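Local coordinates for farnesyltransferase, putative (Trypanosoma cruzi, PDB 3WCA), which probably catalyses, as a squalene synthase, the head-to-head condensation of two farnesyl diphosphates into squalene with NAD(P)H, and binds magnesium, at residues V63-D68 against R108-R113; V184-D189 against A269-P274; P218-P223 against D232-F237; S292-N297 against T303-T308. The protein carries 1 engineered substitution. One frame throughout, in Å; residues are numbered along the deposited sequence.

In the fold
All four contacts lie in the all-helical squalene/phytoene synthase fold. Interaction 1 is the buried one: two helices pack, and one of them carries the magnesium ligands. Interaction 3 is partly buried and joins two loops on either side of the short helix 224-227. Interactions 2 and 4 lie nearer the surface. Two loops meet in interaction 2; in interaction 4 a helix end and its turn meet a loop. These two contacts each use one end of helix 274-294, the N-terminal end and the C-terminal end respectively. Interactions 2 and 3 sit on opposite sides of the chain's centre, with centres about 38 Å apart. Mostly van der Waals touches carry the contacts, some of them on polar atoms.

Interaction 1: residues V63-D68 against R108-R113; sequences VLRALD and RELLER
The helix 51-72 carries the aspartate-rich magnesium site of this prenyltransferase-like fold, and A66 on it packs against L110 and L111 of helix 105-112. The short helical segments cross at -113°, with their axes 9.7 Å apart at the closest point. CB of A66 lies 3.6 Å from CD2 of L111, which reaches in from the end of its side chain. L110 is directed toward helix 51-72. Its CG is anti to the backbone N (chi1 172°), and the CD2 branch does the touching. CD2 of L110 lies 4.0 Å from the backbone N of A66 and 3.9 Å from CG of R65. The R65 and L110 side chains cross at about a right angle, and the leucine methyl meets both CB and CG of the arginine. The chain of R65 bends at chi2 (58°) and carries its charged end past the leucine. There NH2 forms a salt bridge with E107. NH1 of R65 also makes a long ion pair with OD2 of D68, 3.9 Å away. This oxygen lies well out of the guanidinium plane, toward its rim; no N-H points at it, and only charge is involved. D68 binds magnesium together with E71 and D72. The R65 side chain comes within about 4 Å (nearest atoms) of the bound thiodiphosphate substrate analogue. The contact across the helices is thus van der Waals packing, while the arginine probably adds positive potential beside the acidic metal site.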
loop_
_atom_site.group_PDB
_atom_site.type_symbol
_atom_site.label_atom_id
_atom_site.label_comp_id
_atom_site.label_asym_id
_atom_site.label_seq_id
_atom_site.Cartn_x
_atom_site.Cartn_y
_atom_site.Cartn_z
ATOM N N VAL A 63 -1.634 -14.589 1.391
ATOM C CA VAL A 63 -2.846 -14.745 2.179
ATOM C C VAL A 63 -3.713 -13.493 1.989
ATOM O O VAL A 63 -4.890 -13.596 1.642
ATOM C CB VAL A 63 -2.519 -14.921 3.683
ATOM C CG1 VAL A 63 -3.773 -14.725 4.521
ATOM C CG2 VAL A 63 -1.938 -16.309 3.926
ATOM N N LEU A 64 -3.117 -12.318 2.192
ATOM C CA LEU A 64 -3.835 -11.054 2.057
ATOM C C LEU A 64 -4.282 -10.839 0.620
ATOM O O LEU A 64 -5.336 -10.247 0.358
ATOM C CB LEU A 64 -2.950 -9.881 2.505
ATOM C CG LEU A 64 -2.416 -9.935 3.941
ATOM C CD1 LEU A 64 -1.770 -8.597 4.290
ATOM C CD2 LEU A 64 -3.563 -10.237 4.917
ATOM N N ARG A 65 -3.472 -11.327 -0.310
ATOM C CA ARG A 65 -3.779 -11.191 -1.719
ATOM C C ARG A 65 -5.026 -12.005 -2.036
ATOM O O ARG A 65 -5.830 -11.628 -2.891
ATOM C CB ARG A 65 -2.609 -11.687 -2.553
ATOM C CG ARG A 65 -2.826 -11.517 -4.026
ATOM C CD ARG A 65 -3.080 -10.062 -4.374
ATOM N NE ARG A 65 -3.388 -9.938 -5.791
ATOM C CZ ARG A 65 -3.408 -8.791 -6.454
ATOM N NH1 ARG A 65 -3.137 -7.652 -5.825
ATOM N NH2 ARG A 65 -3.688 -8.792 -7.752
ATOM N N ALA A 66 -5.171 -13.138 -1.362
ATOM C CA ALA A 66 -6.349 -13.974 -1.552
ATOM C C ALA A 66 -7.564 -13.170 -1.066
ATOM O O ALA A 66 -8.566 -13.071 -1.776
ATOM C CB ALA A 66 -6.210 -15.272 -0.753
ATOM N N LEU A 67 -7.470 -12.587 0.133
ATOM C CA LEU A 67 -8.572 -11.781 0.671
ATOM C C LEU A 67 -8.970 -10.708 -0.326
ATOM O O LEU A 67 -10.159 -10.511 -0.620
ATOM C CB LEU A 67 -8.176 -11.061 1.961
ATOM C CG LEU A 67 -7.963 -11.850 3.244
ATOM C CD1 LEU A 67 -7.626 -10.880 4.374
ATOM C CD2 LEU A 67 -9.216 -12.643 3.555
ATOM N N ASP A 68 -7.963 -9.994 -0.818
ATOM C CA ASP A 68 -8.193 -8.917 -1.760
ATOM C C ASP A 68 -8.955 -9.408 -2.980
ATOM O O ASP A 68 -9.834 -8.718 -3.493
ATOM C CB ASP A 68 -6.866 -8.305 -2.201
ATOM C CG ASP A 68 -7.061 -7.128 -3.115
ATOM O OD1 ASP A 68 -7.570 -6.094 -2.636
ATOM O OD2 ASP A 68 -6.726 -7.240 -4.312
ATOM N N ARG A 108 -7.222 -16.038 -9.563
ATOM C CA ARG A 108 -8.172 -17.140 -9.566
ATOM C C ARG A 108 -7.404 -18.415 -9.210
ATOM O O ARG A 108 -7.827 -19.203 -8.360
ATOM C CB ARG A 108 -8.793 -17.244 -10.962
ATOM C CG ARG A 108 -10.049 -18.086 -11.092
ATOM C CD ARG A 108 -10.485 -18.123 -12.554
ATOM N NE ARG A 108 -11.641 -18.983 -12.795
ATOM C CZ ARG A 108 -12.881 -18.708 -12.398
ATOM N NH1 ARG A 108 -13.138 -17.589 -11.734
ATOM N NH2 ARG A 108 -13.868 -19.554 -12.669
ATOM N N GLU A 109 -6.257 -18.595 -9.856
ATOM C CA GLU A 109 -5.408 -19.759 -9.629
ATOM C C GLU A 109 -4.894 -19.813 -8.187
ATOM O O GLU A 109 -4.748 -20.893 -7.614
ATOM C CB GLU A 109 -4.224 -19.720 -10.592
ATOM C CG GLU A 109 -3.411 -21.001 -10.666
ATOM C CD GLU A 109 -2.170 -20.828 -11.526
ATOM O OE1 GLU A 109 -2.235 -20.055 -12.504
ATOM O OE2 GLU A 109 -1.136 -21.465 -11.232
ATOM N N LEU A 110 -4.614 -18.646 -7.611
ATOM C CA LEU A 110 -4.120 -18.572 -6.238
ATOM C C LEU A 110 -5.123 -19.224 -5.290
ATOM O O LEU A 110 -4.756 -20.006 -4.410
ATOM C CB LEU A 110 -3.901 -17.113 -5.828
ATOM C CG LEU A 110 -3.563 -16.831 -4.361
ATOM C CD1 LEU A 110 -2.293 -17.549 -3.954
ATOM C CD2 LEU A 110 -3.405 -15.326 -4.169
ATOM N N LEU A 111 -6.393 -18.905 -5.480
ATOM C CA LEU A 111 -7.424 -19.470 -4.634
ATOM C C LEU A 111 -7.703 -20.946 -4.919
ATOM O O LEU A 111 -7.874 -21.721 -3.988
ATOM C CB LEU A 111 -8.704 -18.643 -4.758
ATOM C CG LEU A 111 -8.571 -17.246 -4.144
ATOM C CD1 LEU A 111 -9.759 -16.393 -4.543
ATOM C CD2 LEU A 111 -8.476 -17.360 -2.629
ATOM N N GLU A 112 -7.734 -21.337 -6.194
ATOM C CA GLU A 112 -8.004 -22.733 -6.551
ATOM C C GLU A 112 -6.913 -23.676 -6.068
ATOM O O GLU A 112 -7.195 -24.791 -5.628
ATOM C CB GLU A 112 -8.174 -22.881 -8.063
ATOM C CG GLU A 112 -9.294 -22.030 -8.632
ATOM C CD GLU A 112 -9.419 -22.148 -10.135
ATOM O OE1 GLU A 112 -8.379 -22.119 -10.821
ATOM O OE2 GLU A 112 -10.559 -22.255 -10.631
ATOM N N ARG A 113 -5.664 -23.233 -6.152
ATOM C CA ARG A 113 -4.544 -24.047 -5.702
ATOM C C ARG A 113 -4.005 -23.455 -4.407
ATOM O O ARG A 113 -2.806 -23.508 -4.136
ATOM C CB ARG A 113 -3.446 -24.072 -6.768
ATOM C CG ARG A 113 -3.875 -24.733 -8.068
ATOM C CD ARG A 113 -2.756 -24.711 -9.102
ATOM N NE ARG A 113 -1.623 -25.563 -8.743
ATOM C CZ ARG A 113 -0.441 -25.518 -9.352
ATOM N NH1 ARG A 113 -0.240 -24.661 -10.344
ATOM N NH2 ARG A 113 0.539 -26.330 -8.974
#

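Interaction 2: residues V184-D189 against A269-P274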
loop_
_atom_site.group_PDB
_atom_site.type_symbol
_atom_site.label_atom_id
_atom_site.label_comp_id
_atom_site.label_asym_id
_atom_site.label_seq_id
_atom_site.Cartn_x
_atom_site.Cartn_y
_atom_site.Cartn_z
ATOM N N VAL A 184 13.060 -5.563 19.603
ATOM C CA VAL A 184 11.696 -5.696 20.120
ATOM C C VAL A 184 11.011 -4.354 20.360
ATOM O O VAL A 184 9.785 -4.267 20.412
ATOM C CB VAL A 184 11.674 -6.481 21.457
ATOM C CG1 VAL A 184 10.231 -6.797 21.854
ATOM C CG2 VAL A 184 12.495 -7.757 21.336
ATOM N N ARG A 185 11.802 -3.303 20.510
ATOM C CA ARG A 185 11.244 -1.978 20.754
ATOM C C ARG A 185 10.428 -1.483 19.549
ATOM O O ARG A 185 9.531 -0.653 19.690
ATOM C CB ARG A 185 12.377 -0.995 21.041
ATOM C CG ARG A 185 12.002 0.179 21.939
ATOM C CD ARG A 185 12.468 -0.026 23.391
ATOM N NE ARG A 185 11.408 -0.474 24.299
ATOM C CZ ARG A 185 10.993 -1.733 24.421
ATOM N NH1 ARG A 185 11.545 -2.693 23.694
ATOM N NH2 ARG A 185 10.020 -2.034 25.272
ATOM N N LEU A 186 10.738 -2.011 18.371
ATOM C CA LEU A 186 10.069 -1.598 17.146
ATOM C C LEU A 186 8.554 -1.737 17.243
ATOM O O LEU A 186 7.816 -0.858 16.801
ATOM C CB LEU A 186 10.606 -2.411 15.962
ATOM C CG LEU A 186 10.508 -1.766 14.574
ATOM C CD1 LEU A 186 11.333 -0.480 14.532
ATOM C CD2 LEU A 186 11.012 -2.746 13.531
ATOM N N ALA A 187 8.094 -2.830 17.840
ATOM C CA ALA A 187 6.662 -3.086 17.980
ATOM C C ALA A 187 5.987 -2.371 19.149
ATOM O O ALA A 187 4.807 -2.607 19.414
ATOM C CB ALA A 187 6.418 -4.588 18.088
ATOM N N ASP A 188 6.712 -1.501 19.849
ATOM C CA ASP A 188 6.116 -0.786 20.974
ATOM C C ASP A 188 4.907 0.020 20.531
ATOM O O ASP A 188 3.797 -0.196 21.023
ATOM C CB ASP A 188 7.133 0.142 21.638
ATOM C CG ASP A 188 8.114 -0.610 22.515
ATOM O OD1 ASP A 188 7.775 -1.727 22.966
ATOM O OD2 ASP A 188 9.216 -0.082 22.762
ATOM N N ASP A 189 5.130 0.951 19.608
ATOM C CA ASP A 189 4.063 1.787 19.071
ATOM C C ASP A 189 4.027 1.597 17.558
ATOM O O ASP A 189 4.953 2.011 16.849
ATOM C CB ASP A 189 4.310 3.262 19.389
ATOM C CG ASP A 189 3.168 4.149 18.928
ATOM O OD1 ASP A 189 2.463 3.735 17.987
ATOM O OD2 ASP A 189 2.977 5.254 19.490
ATOM N N ALA A 269 14.229 5.325 9.774
ATOM C CA ALA A 269 15.417 5.625 10.554
ATOM C C ALA A 269 15.540 4.777 11.815
ATOM O O ALA A 269 16.583 4.778 12.461
ATOM C CB ALA A 269 15.446 7.105 10.913
ATOM N N SER A 270 14.496 4.039 12.166
ATOM C CA SER A 270 14.559 3.207 13.362
ATOM C C SER A 270 15.002 1.793 13.028
ATOM O O SER A 270 15.228 0.989 13.929
ATOM C CB SER A 270 13.198 3.152 14.067
ATOM O OG SER A 270 12.275 2.332 13.363
ATOM N N LEU A 271 15.118 1.490 11.735
ATOM C CA LEU A 271 15.533 0.160 11.281
ATOM C C LEU A 271 17.056 -0.016 11.358
ATOM O O LEU A 271 17.806 0.895 11.010
ATOM C CB LEU A 271 15.056 -0.076 9.847
ATOM C CG LEU A 271 13.547 -0.051 9.573
ATOM C CD1 LEU A 271 13.327 -0.378 8.105
ATOM C CD2 LEU A 271 12.797 -1.067 10.467
ATOM N N ARG A 272 17.512 -1.191 11.795
ATOM C CA ARG A 272 18.949 -1.435 11.924
ATOM C C ARG A 272 19.478 -2.480 10.948
ATOM O O ARG A 272 20.649 -2.452 10.584
ATOM C CB ARG A 272 19.290 -1.875 13.353
ATOM C CG ARG A 272 18.888 -3.311 13.656
ATOM C CD ARG A 272 19.148 -3.698 15.115
ATOM N NE ARG A 272 18.698 -5.062 15.380
ATOM C CZ ARG A 272 18.601 -5.609 16.587
ATOM N NH1 ARG A 272 18.926 -4.909 17.666
ATOM N NH2 ARG A 272 18.170 -6.860 16.714
ATOM N N ASP A 273 18.618 -3.400 10.529
ATOM C CA ASP A 273 19.035 -4.450 9.614
ATOM C C ASP A 273 18.960 -3.993 8.161
ATOM O O ASP A 273 17.937 -3.473 7.720
ATOM C CB ASP A 273 18.180 -5.698 9.818
ATOM C CG ASP A 273 18.647 -6.857 8.962
ATOM O OD1 ASP A 273 18.194 -6.980 7.798
ATOM O OD2 ASP A 273 19.491 -7.642 9.451
ATOM N N PRO A 274 20.049 -4.179 7.402
ATOM C CA PRO A 274 20.110 -3.779 5.991
ATOM C C PRO A 274 19.114 -4.429 5.040
ATOM O O PRO A 274 18.658 -3.782 4.108
ATOM C CB PRO A 274 21.573 -4.045 5.607
ATOM C CG PRO A 274 22.043 -5.071 6.621
ATOM C CD PRO A 274 21.373 -4.611 7.890
#
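L186 is directed toward S270 and L271 and sends one methyl to each. The contact joins two interhelical loops of the all-helical squalene synthase fold: one follows helix 154-179, the other links helix 261-269 to helix 274-294. The leucine CG stands anti to the backbone N (chi1 -154°), and the two branches fork over the second loop. CD2 of L186 lies 3.9 Å from CD2 of L271, and the two leucines meet at a slant. L271 does not set out toward the first loop, but its terminal methyl closes on it. L271 also packs on V276 and S280 of helix 274-294, while L186 rests on T173 and V177 of helix 154-179. Each leucine thus lies against a helix next to its own loop. Beside them, E182 accepts backbone N-H groups of R272 and D273, a second tie between the loops. S270, an exposed residue, meets the CD1 branch of L186. Its hydroxyl is held by a hydrogen bond to the backbone O of Y267, and OG of S270 sits 3.2 Å from CD1 of L186.

Interaction 3: residues P218-P223 against D232-F237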
loop_
_atom_site.group_PDB
_atom_site.type_symbol
_atom_site.label_atom_id
_atom_site.label_comp_id
_atom_site.label_asym_id
_atom_site.label_seq_id
_atom_site.Cartn_x
_atom_site.Cartn_y
_atom_site.Cartn_z
ATOM N N PRO A 218 -17.891 1.462 -11.162
ATOM C CA PRO A 218 -16.777 2.379 -10.899
ATOM C C PRO A 218 -16.268 2.239 -9.467
ATOM O O PRO A 218 -17.061 2.187 -8.529
ATOM C CB PRO A 218 -17.397 3.756 -11.141
ATOM C CG PRO A 218 -18.500 3.471 -12.130
ATOM C CD PRO A 218 -19.095 2.209 -11.566
ATOM N N ARG A 219 -14.950 2.164 -9.304
ATOM C CA ARG A 219 -14.355 2.071 -7.972
ATOM C C ARG A 219 -13.932 3.462 -7.540
ATOM O O ARG A 219 -13.242 4.159 -8.282
ATOM C CB ARG A 219 -13.133 1.157 -7.976
ATOM C CG ARG A 219 -13.464 -0.303 -7.809
ATOM C CD ARG A 219 -12.844 -1.135 -8.914
ATOM N NE ARG A 219 -12.982 -2.561 -8.639
ATOM C CZ ARG A 219 -12.375 -3.182 -7.634
ATOM N NH1 ARG A 219 -11.586 -2.502 -6.810
ATOM N NH2 ARG A 219 -12.562 -4.483 -7.447
ATOM N N VAL A 220 -14.346 3.856 -6.339
ATOM C CA VAL A 220 -14.017 5.173 -5.809
ATOM C C VAL A 220 -13.473 5.093 -4.393
ATOM O O VAL A 220 -14.075 4.461 -3.518
ATOM C CB VAL A 220 -15.248 6.104 -5.808
ATOM C CG1 VAL A 220 -14.933 7.375 -5.032
ATOM C CG2 VAL A 220 -15.642 6.444 -7.229
ATOM N N PHE A 221 -12.340 5.754 -4.171
ATOM C CA PHE A 221 -11.697 5.758 -2.867
ATOM C C PHE A 221 -11.510 7.162 -2.318
ATOM O O PHE A 221 -11.510 7.358 -1.109
ATOM C CB PHE A 221 -10.350 5.040 -2.959
ATOM C CG PHE A 221 -10.467 3.603 -3.376
ATOM C CD1 PHE A 221 -10.902 2.637 -2.471
ATOM C CD2 PHE A 221 -10.188 3.221 -4.687
ATOM C CE1 PHE A 221 -11.061 1.299 -2.869
ATOM C CE2 PHE A 221 -10.344 1.890 -5.096
ATOM C CZ PHE A 221 -10.784 0.926 -4.182
ATOM N N TRP A 222 -11.341 8.141 -3.197
ATOM C CA TRP A 222 -11.172 9.511 -2.736
ATOM C C TRP A 222 -12.383 9.810 -1.836
ATOM O O TRP A 222 -13.529 9.548 -2.215
ATOM C CB TRP A 222 -11.122 10.460 -3.939
ATOM C CG TRP A 222 -9.865 10.339 -4.767
ATOM C CD1 TRP A 222 -9.039 9.247 -4.865
ATOM C CD2 TRP A 222 -9.302 11.342 -5.625
ATOM N NE1 TRP A 222 -7.999 9.511 -5.731
ATOM C CE2 TRP A 222 -8.137 10.789 -6.212
ATOM C CE3 TRP A 222 -9.670 12.657 -5.958
ATOM C CZ2 TRP A 222 -7.335 11.507 -7.113
ATOM C CZ3 TRP A 222 -8.875 13.369 -6.854
ATOM C CH2 TRP A 222 -7.719 12.789 -7.422
ATOM N N PRO A 223 -12.143 10.344 -0.627
ATOM C CA PRO A 223 -13.228 10.659 0.311
ATOM C C PRO A 223 -14.090 11.860 -0.077
ATOM O O PRO A 223 -13.577 12.917 -0.457
ATOM C CB PRO A 223 -12.484 10.890 1.617
ATOM C CG PRO A 223 -11.235 11.556 1.140
ATOM C CD PRO A 223 -10.839 10.696 -0.040
ATOM N N ASP A 232 -19.621 18.072 -7.314
ATOM C CA ASP A 232 -20.772 17.356 -6.778
ATOM C C ASP A 232 -20.764 15.968 -7.401
ATOM O O ASP A 232 -21.401 15.046 -6.902
ATOM C CB ASP A 232 -22.080 18.078 -7.135
ATOM C CG ASP A 232 -22.240 19.408 -6.410
ATOM O OD1 ASP A 232 -22.295 19.405 -5.160
ATOM O OD2 ASP A 232 -22.316 20.459 -7.088
ATOM N N ASP A 233 -20.039 15.837 -8.506
ATOM C CA ASP A 233 -19.916 14.565 -9.209
ATOM C C ASP A 233 -18.451 14.282 -9.516
ATOM O O ASP A 233 -17.842 14.934 -10.359
ATOM C CB ASP A 233 -20.722 14.578 -10.514
ATOM C CG ASP A 233 -20.482 13.332 -11.358
ATOM O OD1 ASP A 233 -20.158 12.277 -10.774
ATOM O OD2 ASP A 233 -20.621 13.400 -12.602
ATOM N N LEU A 234 -17.899 13.300 -8.817
ATOM C CA LEU A 234 -16.510 12.896 -8.971
ATOM C C LEU A 234 -16.197 12.598 -10.434
ATOM O O LEU A 234 -15.127 12.960 -10.939
ATOM C CB LEU A 234 -16.259 11.660 -8.103
ATOM C CG LEU A 234 -14.856 11.361 -7.596
ATOM C CD1 LEU A 234 -14.242 12.593 -6.954
ATOM C CD2 LEU A 234 -14.945 10.221 -6.588
ATOM N N HIS A 235 -17.137 11.946 -11.115
ATOM C CA HIS A 235 -16.970 11.609 -12.523
ATOM C C HIS A 235 -16.735 12.835 -13.415
ATOM O O HIS A 235 -16.362 12.699 -14.581
ATOM C CB HIS A 235 -18.199 10.850 -13.035
ATOM C CG HIS A 235 -18.275 9.426 -12.576
ATOM N ND1 HIS A 235 -18.491 9.075 -11.260
ATOM C CD2 HIS A 235 -18.186 8.264 -13.266
ATOM C CE1 HIS A 235 -18.537 7.758 -11.160
ATOM N NE2 HIS A 235 -18.354 7.243 -12.362
ATOM N N ALA A 236 -16.950 14.031 -12.873
ATOM C CA ALA A 236 -16.758 15.253 -13.652
ATOM C C ALA A 236 -15.283 15.512 -13.944
ATOM O O ALA A 236 -14.944 16.181 -14.921
ATOM C CB ALA A 236 -17.362 16.448 -12.912
ATOM N N PHE A 237 -14.412 14.982 -13.094
ATOM C CA PHE A 237 -12.969 15.159 -13.255
ATOM C C PHE A 237 -12.429 14.499 -14.517
ATOM O O PHE A 237 -11.273 14.703 -14.890
ATOM C CB PHE A 237 -12.223 14.607 -12.034
ATOM C CG PHE A 237 -12.473 15.380 -10.765
ATOM C CD1 PHE A 237 -13.065 16.645 -10.801
ATOM C CD2 PHE A 237 -12.079 14.865 -9.537
ATOM C CE1 PHE A 237 -13.259 17.378 -9.631
ATOM C CE2 PHE A 237 -12.268 15.589 -8.367
ATOM C CZ PHE A 237 -12.860 16.852 -8.415
#
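P218-P223 runs as an irregular loop, extended except at F221, and D232-F237 turns into a 3-10 segment from L234 onward. Their backbones stay well apart: the CA atoms of V220 and L234 are 8.7 Å from each other, and those of P218 and H235 are 9.4 Å apart. Side chains bridge the gap. V220 and L234 reach toward each other tip to tip. Both V220 methyls face CD2 of L234. CG2 of V220 is 3.9 Å from CD2 of L234; CG1 is modelled nearer still, at a separation too short to be trusted. The leucine CG stands anti to its own backbone N (chi1 -154°), and chi2 (50°) sets which methyl leads. An Asx turn starts the 3-10 segment: OD1 of D233 accepts the N-H of H235 at 3.1 Å, from above the carboxylate plane. The two loops flank the short helix 224-227 of this all-helical synthase fold, and P223 is the N-cap of that helix. P218 meets the imidazole of H235 at its edge, with CG of P218 in the ring plane and 3.8 Å from NE2 of H235. Deeper in, CZ3 of W222 lies 4.3 Å from CE2 of F237. Both aromatic rings also pack on C249 of helix 243-258, and NE1 of W222 is hydrogen-bonded to the backbone O of I205.

Interaction 4: residues S292-N297 against T303-T308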
loop_
_atom_site.group_PDB
_atom_site.type_symbol
_atom_site.label_atom_id
_atom_site.label_comp_id
_atom_site.label_asym_id
_atom_site.label_seq_id
_atom_site.Cartn_x
_atom_site.Cartn_y
_atom_site.Cartn_z
ATOM N N SER A 292 5.403 12.911 -6.345
ATOM C CA SER A 292 5.962 14.152 -6.880
ATOM C C SER A 292 5.548 14.325 -8.338
ATOM O O SER A 292 5.430 15.443 -8.829
ATOM C CB SER A 292 7.487 14.147 -6.781
ATOM O OG SER A 292 8.061 13.268 -7.722
ATOM N N LEU A 293 5.318 13.211 -9.023
ATOM C CA LEU A 293 4.915 13.233 -10.422
ATOM C C LEU A 293 3.421 13.491 -10.615
ATOM O O LEU A 293 3.031 14.163 -11.566
ATOM C CB LEU A 293 5.273 11.908 -11.095
ATOM C CG LEU A 293 6.498 11.885 -12.010
ATOM C CD1 LEU A 293 7.744 12.316 -11.254
ATOM C CD2 LEU A 293 6.665 10.478 -12.566
ATOM N N VAL A 294 2.578 12.961 -9.730
ATOM C CA VAL A 294 1.147 13.164 -9.889
ATOM C C VAL A 294 0.690 14.520 -9.394
ATOM O O VAL A 294 -0.356 15.007 -9.805
ATOM C CB VAL A 294 0.291 12.094 -9.157
ATOM C CG1 VAL A 294 0.637 10.709 -9.666
ATOM C CG2 VAL A 294 0.480 12.210 -7.655
ATOM N N PHE A 295 1.463 15.123 -8.506
ATOM C CA PHE A 295 1.091 16.411 -7.963
ATOM C C PHE A 295 0.921 17.480 -9.044
ATOM O O PHE A 295 1.783 17.648 -9.892
ATOM C CB PHE A 295 2.138 16.878 -6.952
ATOM C CG PHE A 295 1.860 18.242 -6.384
ATOM C CD1 PHE A 295 0.685 18.493 -5.683
ATOM C CD2 PHE A 295 2.775 19.279 -6.553
ATOM C CE1 PHE A 295 0.423 19.766 -5.154
ATOM C CE2 PHE A 295 2.528 20.552 -6.033
ATOM C CZ PHE A 295 1.346 20.798 -5.329
ATOM N N ASN A 296 -0.199 18.197 -8.992
ATOM C CA ASN A 296 -0.480 19.276 -9.927
ATOM C C ASN A 296 -0.354 18.807 -11.374
ATOM O O ASN A 296 -0.028 19.595 -12.252
ATOM C CB ASN A 296 0.490 20.437 -9.653
ATOM C CG ASN A 296 -0.081 21.798 -10.045
ATOM O OD1 ASN A 296 -1.281 22.013 -10.001
ATOM N ND2 ASN A 296 0.792 22.725 -10.409
ATOM N N ASN A 297 -0.631 17.527 -11.616
ATOM C CA ASN A 297 -0.522 16.949 -12.958
ATOM C C ASN A 297 -1.889 16.546 -13.478
ATOM O O ASN A 297 -2.452 15.554 -13.027
ATOM C CB ASN A 297 0.390 15.712 -12.927
ATOM C CG ASN A 297 0.666 15.146 -14.315
ATOM O OD1 ASN A 297 0.048 15.550 -15.304
ATOM N ND2 ASN A 297 1.600 14.195 -14.392
ATOM N N THR A 303 -4.897 9.017 -17.610
ATOM C CA THR A 303 -3.893 7.975 -17.790
ATOM C C THR A 303 -3.108 7.715 -16.512
ATOM O O THR A 303 -3.204 8.483 -15.553
ATOM C CB THR A 303 -2.883 8.345 -18.878
ATOM O OG1 THR A 303 -2.127 7.179 -19.235
ATOM C CG2 THR A 303 -1.933 9.401 -18.369
ATOM N N LYS A 304 -2.320 6.639 -16.502
ATOM C CA LYS A 304 -1.510 6.321 -15.332
ATOM C C LYS A 304 -0.153 6.987 -15.428
ATOM O O LYS A 304 0.599 6.745 -16.367
ATOM C CB LYS A 304 -1.279 4.818 -15.182
ATOM C CG LYS A 304 -0.533 4.498 -13.885
ATOM C CD LYS A 304 0.134 3.148 -13.881
ATOM C CE LYS A 304 -0.858 2.015 -13.877
ATOM N NZ LYS A 304 -0.124 0.721 -13.758
ATOM N N VAL A 305 0.163 7.819 -14.448
ATOM C CA VAL A 305 1.444 8.505 -14.418
ATOM C C VAL A 305 2.448 7.592 -13.700
ATOM O O VAL A 305 2.206 7.142 -12.575
ATOM C CB VAL A 305 1.297 9.860 -13.698
ATOM C CG1 VAL A 305 2.650 10.521 -13.521
ATOM C CG2 VAL A 305 0.365 10.768 -14.516
ATOM N N LYS A 306 3.561 7.305 -14.373
ATOM C CA LYS A 306 4.598 6.421 -13.843
ATOM C C LYS A 306 6.009 6.971 -13.977
ATOM O O LYS A 306 6.299 7.741 -14.887
ATOM C CB LYS A 306 4.559 5.069 -14.561
ATOM C CG LYS A 306 3.553 4.079 -13.997
ATOM C CD LYS A 306 4.002 2.643 -14.260
ATOM C CE LYS A 306 3.614 1.724 -13.096
ATOM N NZ LYS A 306 4.228 2.176 -11.799
ATOM N N THR A 307 6.887 6.557 -13.069
ATOM C CA THR A 307 8.275 6.987 -13.110
ATOM C C THR A 307 8.941 6.222 -14.245
ATOM O O THR A 307 8.390 5.263 -14.776
ATOM C CB THR A 307 9.012 6.645 -11.800
ATOM O OG1 THR A 307 9.115 5.221 -11.667
ATOM C CG2 THR A 307 8.249 7.203 -10.600
ATOM N N THR A 308 10.125 6.649 -14.633
ATOM C CA THR A 308 10.823 5.943 -15.693
ATOM C C THR A 308 11.409 4.664 -15.112
ATOM O O THR A 308 11.520 4.508 -13.893
ATOM C CB THR A 308 11.946 6.803 -16.273
ATOM O OG1 THR A 308 12.995 6.931 -15.309
ATOM C CG2 THR A 308 11.410 8.198 -16.615
#
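V305 is the main contact residue of the loop 303-308, which runs past the C-terminal end of helix 274-294 in this helical synthase fold. That helix ends in a type II beta turn from V294 to N297. V305 is directed toward the helix end. CG1 of V305 stands anti to the backbone N (chi1 174°) and lies 3.8 Å from CB of L293. CB of V305 is 4.2 Å from CG1 of V294, whose side chain crosses it at a slant. CG2 of V305 comes within 3.6 Å of ND2 of N297, and the two side chains approach from opposite directions. The amide of N297 is already engaged. ND2 of N297 donates to the O of L293 at 3.2 Å (155°), close to its own amide plane, and OD1 accepts the backbone N of D299. The valine thus packs against an amide held by L293 and D299. K306 starts its side chain away from the helix end, but the backbone O of K306 sits 3.6 Å from CD2 of L293. T307 comes next: CG2 of T307 touches CD2 of L293 at 4.1 Å, and its OG1 is weakly hydrogen-bonded to T312. T308 is the N-cap of helix 309-318, its OG1 accepting from the backbone N of A311.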